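Local coordinates for protein chintase (Rhizomucor miehei, PDB 5YUQ) that hydrolyses chitin as a glycoside hydrolase family 18 chitinase, probably threading the polysaccharide through a tunnel-shaped active site, at residues A[300-305]-A[320-325]; A[184-189]-A[258-263]; A[249-254]-A[312-317]. All blocks are in the same frame, centred on the assembly; numbering follows the deposited sequence. Where two conformers were deposited one is given.

Interaction 1 (A[300-305]-A[320-325]); sequences SGWVTY and GSKVLS
Trp302 meets Lys322 and Leu324 across an antiparallel beta-meander, in which strands 302-307 and 322-325 flank the middle strand 312-317. The meander follows barrel strand 228-240 in a TIM-barrel enzyme, a position consistent with the insertion domain found in many family 18 chitinases between the seventh and eighth barrel strands. The two outer strands do not pair with each other: the CA atoms of Trp302 and Val323, the nearest across the contact, are 9.0 Å apart, and the indole bridges the gap.

The apolar part of the contact is made by the six-membered ring. CZ3 of Trp302 lies 3.7 Å from CB of Leu324, with CH2 of Trp302 3.9 Å from the same carbon. The aliphatic part of Lys322 joins in: a bend at chi3 (-73°) turns its chain, which crosses the indole at about a right angle, and sets its CE 3.9 Å from CZ2 of Trp302. Trp302 also packs on Ala315 and Ser317 of the middle strand, while Val238 and Ile295 each touch both Trp302 and Leu324.

The polar backbone is engaged differently. Backbone bonding in the meander runs through strand 312-317, with Ser321 and Lys322 forming a G1 beta bulge opposite Ser317. Across the contact itself, the carbonyl O of Lys322 approaches CZ3 of Trp302 obliquely at 3.7 Å, a van der Waals contact.

Interaction 2 (A[184-189]-A[258-263]); sequences NGIRDK and SSQIKG
With chi1 at 61°, Ile186 tucks CG1 between its own backbone N and carbonyl carbon and turns CG2 out beside the N, toward Gln260; Gln260 in turn extends CG opposite its backbone N (chi1 175°) and then folds at chi2 (61°), swinging its amide toward Ile186. The contact joins a type I beta turn, Gly185 to Asp188, to a second irregular surface loop of the TIM-barrel enzyme; the first loop follows barrel strand 175-178 and the other follows strand 228-240.

Ile186 occupies the second position of the turn. The turn is closed by Asp188 N bonding to Gly185 O at 3.0 Å, and it is tied again from the side chain: Gly185 N donates to the anti lone pair of Asp188 OD2, 3.2 Å away.

The Gln260 amide is held on its nitrogen side. NE2 of Gln260 donates to Ile261 O at 2.9 Å, almost in the amide plane, and also bonds Val238 O near the end of strand 228-240, so OE1 is directed at the neighbouring loop. A single water links the backbone of one loop to a side chain of the other, accepting from Ile186 N at 3.0 Å and donating to Gln260 OE1 at 2.8 Å. Ile186 O adds a further tie to Gln257 NE2. Beside the water bridge, the closest direct approach is a van der Waals contact of CG2 of Ile186 with OE1 of Gln260, 3.5 Å apart.

Interaction 3 (A[249-254]-A[312-317]); sequences TGLYVP and TPYAYS
Leu251 lies over one face of the ring of Tyr314, joining an irregular loop to the middle strand of the antiparallel beta-meander 302-307, 312-317 and 322-325. This meander probably belongs to the insertion domain that many family 18 chitinases carry on their TIM barrel.

The tight part is a CH-pi contact. CB of Leu251 stands 3.8 Å from the centroid of the Tyr314 ring and only 8° off the ring normal, almost directly above the centre. From there the leucine runs back toward the strand, against the direction of the tyrosine, because its CG is opposite the backbone N (chi1 167°); CD1 of Leu251 thereby settles 3.8 Å from CG of Tyr314. The other face of the same ring meets Tyr305 of the adjoining strand, their planes inclined by about 20°, so Tyr314 is held between an aliphatic and an aromatic layer. On its far flank Leu251 places CD2 against a face of Tyr252, at an offset position near that ring's rim.

The hydroxyl end is the polar, water-bridged side, where partly exposed Gly250 passes the ring and a single atom touches the peptide instead of a whole face being covered. That atom, Tyr314 OH, comes to 3.3 Å from Gly250 C, but its approach to Leu251 N has too poor an angle for a hydrogen bond. Water makes the link instead: it accepts from Gly250 N at 2.9 Å and lies hydrogen-bonded to Tyr314 OH. The loop keeps its shape through bonds of its own. Val253 N reaches Leu251 O at 2.8 Å in an inverse gamma turn centred on Tyr252, and Thr249 OG1, itself accepting from Thr246 N, donates to Gly250 O at 2.9 Å, in the carbonyl plane and on a lone pair.

Following the chain from the N terminus, the loop after barrel strand 175-178 supplies residues 184-189, which meet 258-263 beyond strand 228-240; interaction 2 thus closes a loop spanning helix 211-220 and that strand. Interaction 3 starts at 249-254, before this loop has closed, and ends at 312-317, so the two cross. Interaction 1 opens at 300-305 and closes at 320-325, crossing interaction 3 but following interaction 2 in series. Interactions 1 and 3 share the meander, where Tyr305 N bonds Tyr314 O. Lys322 packs on Ile261, bringing interactions 1 and 2 together. Interaction 2 joins two loops, interaction 1 lies within the meander, and interaction 3 ties a loop to it.

Interaction 1 (A[300-305]-A[320-325])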
loop_
_atom_site.group_PDB
_atom_site.type_symbol
_atom_site.label_atom_id
_atom_site.label_comp_id
_atom_site.label_asym_id
_atom_site.label_seq_id
_atom_site.Cartn_x
_atom_site.Cartn_y
_atom_site.Cartn_z
ATOM N N SER A 300 20.906 3.675 19.656
ATOM C CA SER A 300 21.422 3.874 18.302
ATOM C C SER A 300 21.360 5.315 17.808
ATOM O O SER A 300 21.329 5.557 16.605
ATOM C CB SER A 300 20.706 2.950 17.316
ATOM O OG SER A 300 20.907 1.596 17.681
ATOM N N GLY A 301 21.344 6.264 18.736
ATOM C CA GLY A 301 21.405 7.671 18.376
ATOM C C GLY A 301 20.052 8.290 18.088
ATOM O O GLY A 301 19.980 9.383 17.523
ATOM N N TRP A 302 18.986 7.598 18.482
ATOM C CA TRP A 302 17.626 8.091 18.269
ATOM C C TRP A 302 16.980 8.564 19.561
ATOM O O TRP A 302 17.243 8.020 20.629
ATOM C CB TRP A 302 16.755 6.986 17.662
ATOM C CG TRP A 302 17.199 6.562 16.310
ATOM C CD1 TRP A 302 18.072 5.555 16.006
ATOM C CD2 TRP A 302 16.799 7.136 15.067
ATOM N NE1 TRP A 302 18.237 5.468 14.648
ATOM C CE2 TRP A 302 17.464 6.431 14.045
ATOM C CE3 TRP A 302 15.942 8.186 14.715
ATOM C CZ2 TRP A 302 17.296 6.739 12.694
ATOM C CZ3 TRP A 302 15.775 8.488 13.375
ATOM C CH2 TRP A 302 16.448 7.766 12.384
ATOM N N VAL A 303 16.133 9.580 19.455
ATOM C CA VAL A 303 15.270 9.991 20.553
ATOM C C VAL A 303 13.828 9.870 20.052
ATOM O O VAL A 303 13.466 10.450 19.021
ATOM C CB VAL A 303 15.569 11.430 21.003
ATOM C CG1 VAL A 303 14.563 11.877 22.052
ATOM C CG2 VAL A 303 17.002 11.534 21.548
ATOM N N THR A 304 13.011 9.108 20.773
ATOM C CA THR A 304 11.663 8.789 20.292
ATOM C C THR A 304 10.580 9.698 20.888
ATOM O O THR A 304 10.692 10.149 22.028
ATOM C CB THR A 304 11.335 7.301 20.527
ATOM O OG1 THR A 304 12.343 6.494 19.907
ATOM C CG2 THR A 304 9.991 6.937 19.925
ATOM N N TYR A 305 9.546 9.969 20.091
ATOM C CA TYR A 305 8.422 10.810 20.474
ATOM C C TYR A 305 7.132 10.162 20.001
ATOM O O TYR A 305 7.147 9.164 19.281
ATOM C CB TYR A 305 8.536 12.176 19.802
ATOM C CG TYR A 305 9.788 12.954 20.143
ATOM C CD1 TYR A 305 9.823 13.789 21.249
ATOM C CD2 TYR A 305 10.920 12.869 19.349
ATOM C CE1 TYR A 305 10.966 14.509 21.569
ATOM C CE2 TYR A 305 12.072 13.583 19.670
ATOM C CZ TYR A 305 12.075 14.405 20.771
ATOM O OH TYR A 305 13.211 15.123 21.089
ATOM N N GLY A 320 23.042 12.859 11.204
ATOM C CA GLY A 320 22.360 12.856 9.923
ATOM C C GLY A 320 21.097 13.700 9.908
ATOM O O GLY A 320 20.453 13.826 8.862
ATOM N N SER A 321 20.755 14.273 11.062
ATOM C CA SER A 321 19.546 15.091 11.238
ATOM C C SER A 321 18.321 14.428 10.618
ATOM O O SER A 321 17.586 15.039 9.848
ATOM C CB SER A 321 19.730 16.501 10.675
ATOM O OG SER A 321 18.705 17.365 11.156
ATOM N N LYS A 322 18.105 13.173 10.983
ATOM C CA LYS A 322 17.042 12.375 10.388
ATOM C C LYS A 322 15.842 12.292 11.306
ATOM O O LYS A 322 15.985 12.026 12.496
ATOM C CB LYS A 322 17.552 10.954 10.135
ATOM C CG LYS A 322 18.900 10.904 9.442
ATOM C CD LYS A 322 19.240 9.507 8.955
ATOM C CE LYS A 322 19.610 8.570 10.082
ATOM N NZ LYS A 322 20.435 7.432 9.575
ATOM N N VAL A 323 14.656 12.497 10.748
ATOM C CA VAL A 323 13.431 12.135 11.453
ATOM C C VAL A 323 12.853 10.867 10.839
ATOM O O VAL A 323 12.754 10.744 9.619
ATOM C CB VAL A 323 12.384 13.272 11.463
ATOM C CG1 VAL A 323 12.023 13.689 10.047
ATOM C CG2 VAL A 323 11.146 12.834 12.238
ATOM N N LEU A 324 12.526 9.906 11.695
ATOM C CA LEU A 324 11.892 8.666 11.269
ATOM C C LEU A 324 10.454 8.711 11.702
ATOM O O LEU A 324 10.171 8.801 12.895
ATOM C CB LEU A 324 12.569 7.460 11.940
ATOM C CG LEU A 324 11.886 6.094 11.784
ATOM C CD1 LEU A 324 11.961 5.621 10.357
ATOM C CD2 LEU A 324 12.521 5.071 12.732
ATOM N N SER A 325 9.535 8.661 10.739
ATOM C CA SER A 325 8.134 8.457 11.070
ATOM C C SER A 325 7.874 6.981 10.879
ATOM O O SER A 325 8.209 6.428 9.834
ATOM C CB SER A 325 7.220 9.253 10.147
ATOM O OG SER A 325 5.876 8.819 10.339
#

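Interaction 2 (A[184-189]-A[258-263])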
loop_
_atom_site.group_PDB
_atom_site.type_symbol
_atom_site.label_atom_id
_atom_site.label_comp_id
_atom_site.label_asym_id
_atom_site.label_seq_id
_atom_site.Cartn_x
_atom_site.Cartn_y
_atom_site.Cartn_z
ATOM N N ASN A 184 3.347 11.209 3.382
ATOM C CA ASN A 184 4.209 12.374 3.288
ATOM C C ASN A 184 5.619 12.021 2.854
ATOM O O ASN A 184 6.066 10.882 3.018
ATOM C CB ASN A 184 4.211 13.125 4.612
ATOM C CG ASN A 184 2.852 13.687 4.940
ATOM O OD1 ASN A 184 2.411 14.644 4.317
ATOM N ND2 ASN A 184 2.175 13.088 5.909
ATOM N N GLY A 185 6.304 12.995 2.273
ATOM C CA GLY A 185 7.674 12.794 1.850
ATOM C C GLY A 185 8.304 14.067 1.346
ATOM O O GLY A 185 7.927 15.169 1.750
ATOM N N ILE A 186 9.317 13.931 0.497
ATOM C CA ILE A 186 10.021 15.140 -0.003
ATOM C C ILE A 186 9.216 16.128 -0.827
ATOM O O ILE A 186 9.673 17.202 -1.049
ATOM C CB ILE A 186 11.280 14.849 -0.831
ATOM C CG1 ILE A 186 10.973 14.026 -2.090
ATOM C CG2 ILE A 186 12.288 14.140 0.012
ATOM C CD1 ILE A 186 12.140 14.017 -3.033
ATOM N N ARG A 187 8.038 15.722 -1.278
ATOM C CA ARG A 187 7.206 16.652 -2.030
ATOM C C ARG A 187 6.552 17.660 -1.089
ATOM O O ARG A 187 5.914 18.613 -1.527
ATOM C CB ARG A 187 6.149 15.907 -2.856
ATOM C CG ARG A 187 6.666 15.381 -4.198
ATOM C CD ARG A 187 5.755 14.296 -4.779
ATOM N NE ARG A 187 6.365 12.969 -4.679
ATOM C CZ ARG A 187 5.712 11.863 -4.334
ATOM N NH1 ARG A 187 4.416 11.912 -4.052
ATOM N NH2 ARG A 187 6.355 10.703 -4.270
ATOM N N ASP A 188 6.735 17.448 0.208
ATOM C CA ASP A 188 6.176 18.330 1.226
ATOM C C ASP A 188 7.244 19.176 1.907
ATOM O O ASP A 188 8.377 18.729 2.100
ATOM C CB ASP A 188 5.456 17.495 2.274
ATOM C CG ASP A 188 4.322 16.717 1.684
ATOM O OD1 ASP A 188 3.317 17.360 1.329
ATOM O OD2 ASP A 188 4.439 15.483 1.550
ATOM N N LYS A 189 6.866 20.398 2.274
ATOM C CA LYS A 189 7.770 21.331 2.951
ATOM C C LYS A 189 8.184 20.882 4.356
ATOM O O LYS A 189 9.320 21.116 4.776
ATOM C CB LYS A 189 7.126 22.717 3.020
ATOM C CG LYS A 189 7.086 23.460 1.687
ATOM C CD LYS A 189 8.313 24.343 1.502
ATOM C CE LYS A 189 8.303 25.055 0.154
ATOM N NZ LYS A 189 8.513 24.099 -0.972
ATOM N N SER A 258 15.648 18.384 -1.309
ATOM C CA SER A 258 16.643 18.307 -2.379
ATOM C C SER A 258 16.758 16.903 -2.965
ATOM O O SER A 258 16.868 16.739 -4.179
ATOM C CB SER A 258 18.008 18.798 -1.897
ATOM O OG SER A 258 18.618 17.854 -1.033
ATOM N N SER A 259 16.727 15.897 -2.096
ATOM C CA SER A 259 16.754 14.500 -2.515
ATOM C C SER A 259 16.448 13.646 -1.301
ATOM O O SER A 259 16.736 14.044 -0.173
ATOM C CB SER A 259 18.116 14.106 -3.082
ATOM O OG SER A 259 19.105 14.065 -2.075
ATOM N N GLN A 260 15.857 12.481 -1.535
ATOM C CA GLN A 260 15.486 11.579 -0.449
ATOM C C GLN A 260 16.696 10.838 0.104
ATOM O O GLN A 260 17.389 10.136 -0.634
ATOM C CB GLN A 260 14.445 10.576 -0.943
ATOM C CG GLN A 260 14.085 9.519 0.103
ATOM C CD GLN A 260 13.481 10.130 1.346
ATOM O OE1 GLN A 260 12.467 10.833 1.276
ATOM N NE2 GLN A 260 14.101 9.868 2.499
ATOM N N ILE A 261 16.962 10.996 1.399
ATOM C CA ILE A 261 18.074 10.289 2.021
ATOM C C ILE A 261 17.745 8.804 2.179
ATOM O O ILE A 261 16.576 8.414 2.250
ATOM C CB ILE A 261 18.449 10.874 3.402
ATOM C CG1 ILE A 261 17.237 10.897 4.340
ATOM C CG2 ILE A 261 19.030 12.280 3.245
ATOM C CD1 ILE A 261 17.629 11.061 5.818
ATOM N N LYS A 262 18.792 7.990 2.225
ATOM C CA LYS A 262 18.657 6.550 2.403
ATOM C C LYS A 262 18.103 6.215 3.782
ATOM O O LYS A 262 18.466 6.846 4.781
ATOM C CB LYS A 262 20.026 5.887 2.232
ATOM C CG LYS A 262 20.023 4.370 2.311
ATOM C CD LYS A 262 21.462 3.845 2.301
ATOM C CE LYS A 262 21.520 2.333 2.461
ATOM N NZ LYS A 262 20.922 1.620 1.309
ATOM N N GLY A 263 17.231 5.215 3.824
ATOM C CA GLY A 263 16.732 4.672 5.075
ATOM C C GLY A 263 17.650 3.588 5.598
ATOM O O GLY A 263 18.832 3.846 5.855
HETATM O O HOH W 1 10.142 11.168 -0.257
#

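Interaction 3 (A[249-254]-A[312-317])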
loop_
_atom_site.group_PDB
_atom_site.type_symbol
_atom_site.label_atom_id
_atom_site.label_comp_id
_atom_site.label_asym_id
_atom_site.label_seq_id
_atom_site.Cartn_x
_atom_site.Cartn_y
_atom_site.Cartn_z
ATOM N N THR A 249 9.610 21.028 19.307
ATOM C CA THR A 249 9.317 21.249 17.891
ATOM C C THR A 249 8.145 20.433 17.376
ATOM O O THR A 249 7.450 20.859 16.456
ATOM C CB THR A 249 10.511 20.924 16.995
ATOM O OG1 THR A 249 10.808 19.530 17.093
ATOM C CG2 THR A 249 11.728 21.753 17.388
ATOM N N GLY A 250 7.940 19.254 17.949
ATOM C CA GLY A 250 6.977 18.323 17.397
ATOM C C GLY A 250 7.541 17.734 16.118
ATOM O O GLY A 250 8.719 17.932 15.792
ATOM N N LEU A 251 6.693 17.020 15.388
ATOM C CA LEU A 251 7.100 16.317 14.178
ATOM C C LEU A 251 7.163 17.220 12.956
ATOM O O LEU A 251 7.996 17.022 12.074
ATOM C CB LEU A 251 6.116 15.169 13.908
ATOM C CG LEU A 251 6.163 14.477 12.541
ATOM C CD1 LEU A 251 7.480 13.735 12.351
ATOM C CD2 LEU A 251 4.975 13.515 12.384
ATOM N N TYR A 252 6.271 18.203 12.895
ATOM C CA TYR A 252 5.989 18.883 11.629
ATOM C C TYR A 252 6.952 20.025 11.328
ATOM O O TYR A 252 6.557 21.186 11.241
ATOM C CB TYR A 252 4.530 19.347 11.611
ATOM C CG TYR A 252 3.573 18.190 11.817
ATOM C CD1 TYR A 252 3.262 17.329 10.775
ATOM C CD2 TYR A 252 3.007 17.944 13.062
ATOM C CE1 TYR A 252 2.402 16.260 10.959
ATOM C CE2 TYR A 252 2.149 16.872 13.262
ATOM C CZ TYR A 252 1.853 16.038 12.204
ATOM O OH TYR A 252 0.998 14.981 12.387
ATOM N N VAL A 253 8.220 19.672 11.151
ATOM C CA VAL A 253 9.282 20.653 10.969
ATOM C C VAL A 253 9.779 20.658 9.533
ATOM O O VAL A 253 9.589 19.684 8.805
ATOM C CB VAL A 253 10.466 20.347 11.911
ATOM C CG1 VAL A 253 10.007 20.373 13.355
ATOM C CG2 VAL A 253 11.085 18.994 11.571
ATOM N N PRO A 254 10.405 21.762 9.106
ATOM C CA PRO A 254 10.869 21.826 7.718
ATOM C C PRO A 254 11.893 20.740 7.391
ATOM O O PRO A 254 12.756 20.429 8.218
ATOM C CB PRO A 254 11.505 23.216 7.638
ATOM C CG PRO A 254 10.732 24.010 8.636
ATOM C CD PRO A 254 10.522 23.066 9.782
ATOM N N THR A 312 0.927 8.409 15.788
ATOM C CA THR A 312 2.072 7.605 15.350
ATOM C C THR A 312 3.344 8.025 16.068
ATOM O O THR A 312 3.473 9.184 16.470
ATOM C CB THR A 312 2.323 7.728 13.827
ATOM O OG1 THR A 312 2.559 9.101 13.484
ATOM C CG2 THR A 312 1.129 7.217 13.026
ATOM N N PRO A 313 4.292 7.089 16.206
ATOM C CA PRO A 313 5.576 7.420 16.833
ATOM C C PRO A 313 6.500 8.058 15.814
ATOM O O PRO A 313 6.357 7.837 14.610
ATOM C CB PRO A 313 6.126 6.048 17.222
ATOM C CG PRO A 313 5.581 5.138 16.141
ATOM C CD PRO A 313 4.185 5.652 15.886
ATOM N N TYR A 314 7.446 8.853 16.293
ATOM C CA TYR A 314 8.496 9.326 15.421
ATOM C C TYR A 314 9.751 9.462 16.244
ATOM O O TYR A 314 9.693 9.478 17.472
ATOM C CB TYR A 314 8.121 10.645 14.735
ATOM C CG TYR A 314 7.919 11.823 15.659
ATOM C CD1 TYR A 314 6.711 12.019 16.322
ATOM C CD2 TYR A 314 8.923 12.761 15.841
ATOM C CE1 TYR A 314 6.522 13.109 17.151
ATOM C CE2 TYR A 314 8.742 13.847 16.663
ATOM C CZ TYR A 314 7.550 14.014 17.321
ATOM O OH TYR A 314 7.376 15.096 18.146
ATOM N N ALA A 315 10.892 9.514 15.572
ATOM C CA ALA A 315 12.156 9.559 16.286
ATOM C C ALA A 315 13.115 10.472 15.553
ATOM O O ALA A 315 13.060 10.594 14.332
ATOM C CB ALA A 315 12.736 8.155 16.428
ATOM N N TYR A 316 13.986 11.132 16.304
ATOM C CA TYR A 316 14.956 12.017 15.692
ATOM C C TYR A 316 16.374 11.538 15.981
ATOM O O TYR A 316 16.709 11.205 17.118
ATOM C CB TYR A 316 14.780 13.447 16.195
ATOM C CG TYR A 316 15.780 14.399 15.579
ATOM C CD1 TYR A 316 15.691 14.756 14.238
ATOM C CD2 TYR A 316 16.822 14.921 16.328
ATOM C CE1 TYR A 316 16.617 15.624 13.663
ATOM C CE2 TYR A 316 17.743 15.783 15.761
ATOM C CZ TYR A 316 17.633 16.126 14.432
ATOM O OH TYR A 316 18.558 16.981 13.880
ATOM N N SER A 317 17.193 11.495 14.935
ATOM C CA SER A 317 18.608 11.192 15.083
ATOM C C SER A 317 19.405 12.435 14.755
ATOM O O SER A 317 19.421 12.875 13.610
ATOM C CB SER A 317 19.019 10.066 14.133
ATOM O OG SER A 317 20.437 9.926 14.123
HETATM O O HOH W 2 8.796 17.110 19.723
#